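Local coordinates for putative uncharacterized protein F9E10.5 (Arabidopsis thaliana, PDB 3AG7) that acts through its J domain as an auxilin-like co-chaperone required for chloroplast photorelocation movement, modulating the distribution, appearance and disappearance of chloroplast actin filaments, at residues R16-S19 and S20-G24. Numbering follows the deposited sequence.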
loop_
_atom_site.group_PDB
_atom_site.type_symbol
_atom_site.label_atom_id
_atom_site.label_comp_id
_atom_site.label_asym_id
_atom_site.label_seq_id
_atom_site.Cartn_x
_atom_site.Cartn_y
_atom_site.Cartn_z
ATOM N N ARG A 16 6.658 -8.760 -3.192
ATOM C CA ARG A 16 6.618 -9.305 -4.576
ATOM C C ARG A 16 5.461 -10.271 -4.781
ATOM O O ARG A 16 4.761 -10.191 -5.799
ATOM C CB ARG A 16 7.936 -10.000 -4.956
ATOM C CG ARG A 16 9.040 -9.046 -5.400
ATOM C CD ARG A 16 10.292 -9.830 -5.854
ATOM N NE ARG A 16 10.669 -10.947 -4.976
ATOM C CZ ARG A 16 11.721 -10.929 -4.150
ATOM N NH1 ARG A 16 12.477 -9.861 -4.082
ATOM N NH2 ARG A 16 12.009 -11.970 -3.393
ATOM N N LYS A 17 5.237 -11.155 -3.813
ATOM C CA LYS A 17 4.197 -12.172 -3.903
ATOM C C LYS A 17 2.854 -11.454 -3.824
ATOM O O LYS A 17 1.968 -11.708 -4.629
ATOM C CB LYS A 17 4.357 -13.229 -2.803
ATOM C CG LYS A 17 3.156 -14.133 -2.584
ATOM C CD LYS A 17 3.152 -14.797 -1.182
ATOM C CE LYS A 17 3.190 -13.798 0.011
ATOM N NZ LYS A 17 2.351 -12.526 -0.075
ATOM N N TRP A 18 2.766 -10.469 -2.935
ATOM C CA TRP A 18 1.507 -9.733 -2.775
ATOM C C TRP A 18 1.132 -8.905 -4.016
ATOM O O TRP A 18 -0.036 -8.863 -4.424
ATOM C CB TRP A 18 1.534 -8.907 -1.500
ATOM C CG TRP A 18 0.307 -8.002 -1.352
ATOM C CD1 TRP A 18 -0.919 -8.355 -0.862
ATOM C CD2 TRP A 18 0.235 -6.623 -1.658
ATOM N NE1 TRP A 18 -1.769 -7.285 -0.905
ATOM C CE2 TRP A 18 -1.083 -6.201 -1.390
ATOM C CE3 TRP A 18 1.156 -5.696 -2.152
ATOM C CZ2 TRP A 18 -1.493 -4.881 -1.578
ATOM C CZ3 TRP A 18 0.743 -4.419 -2.377
ATOM C CH2 TRP A 18 -0.565 -4.015 -2.085
ATOM N N SER A 19 2.109 -8.289 -4.654
ATOM C CA SER A 19 1.813 -7.312 -5.666
ATOM C C SER A 19 1.683 -7.966 -7.036
ATOM O O SER A 19 1.248 -7.322 -8.000
ATOM C CB SER A 19 2.879 -6.216 -5.703
ATOM O OG SER A 19 4.169 -6.721 -6.072
ATOM N N SER A 20 2.113 -9.224 -7.121
ATOM C CA SER A 20 2.129 -9.935 -8.422
ATOM C C SER A 20 0.771 -9.900 -9.092
ATOM O O SER A 20 -0.228 -10.333 -8.507
ATOM C CB SER A 20 2.491 -11.399 -8.250
ATOM O OG SER A 20 2.643 -11.976 -9.542
ATOM N N GLY A 21 0.761 -9.438 -10.339
ATOM C CA GLY A 21 -0.469 -9.377 -11.149
ATOM C C GLY A 21 -1.405 -8.277 -10.689
ATOM O O GLY A 21 -2.553 -8.201 -11.152
ATOM N N LYS A 22 -0.910 -7.422 -9.797
ATOM C CA LYS A 22 -1.689 -6.264 -9.322
ATOM C C LYS A 22 -1.050 -4.962 -9.734
ATOM O O LYS A 22 -1.659 -3.906 -9.633
ATOM C CB LYS A 22 -1.782 -6.283 -7.801
ATOM C CG LYS A 22 -2.441 -7.516 -7.228
ATOM C CD LYS A 22 -2.536 -7.344 -5.727
ATOM C CE LYS A 22 -3.153 -8.555 -5.103
ATOM N NZ LYS A 22 -2.869 -8.579 -3.640
ATOM N N SER A 23 0.230 -4.999 -10.082
ATOM C CA SER A 23 0.937 -3.756 -10.303
ATOM C C SER A 23 0.233 -2.884 -11.353
ATOM O O SER A 23 -0.316 -3.388 -12.341
ATOM C CB SER A 23 2.423 -3.998 -10.632
ATOM O OG SER A 23 2.616 -4.055 -12.035
ATOM N N GLY A 24 0.150 -1.587 -11.064
ATOM C CA GLY A 24 -0.478 -0.625 -11.932
ATOM C C GLY A 24 -1.985 -0.503 -11.779
ATOM O O GLY A 24 -2.594 0.319 -12.430
#
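Lys-22 reaches back over the indole of Trp-18 from a type II beta turn, Ser-19 to Lys-22, that ends helix 5-19 of this J-domain construct. The two side chains cross at about a right angle. CG of Trp-18, anti to the backbone N (chi1 174°), lies beside its carbonyl carbon, which places the five-membered ring near Trp-18 O, where one amine can meet both. Lys-22 NZ makes a cation-pi contact over one face, 3.5 Å from the centroid of that ring. With CG anti to its carbonyl carbon (chi1 -60°), the extended chain of Lys-22 runs back to the helix end. There NZ also donates a hydrogen bond to Trp-18 O at 3.0 Å, tilted from the carbonyl plane. A third partner of NZ is Thr-32 OG1, while Trp-18 NE1 donates a hydrogen bond to Thr-32 O. Leu-29 of helix 26-30 touches both side chains. The turn is closed by the hydrogen bond from Lys-22 N to Ser-19 O, 2.8 Å, with the donor above the carbonyl plane. Its third position needs a positive phi, which favours glycine, here Gly-21 (73°). A weak hydrogen bond from Ser-20 N to Arg-16 O, 3.1 Å, continues the helical pattern. Ser-19 OG turns back to Ile-15 O.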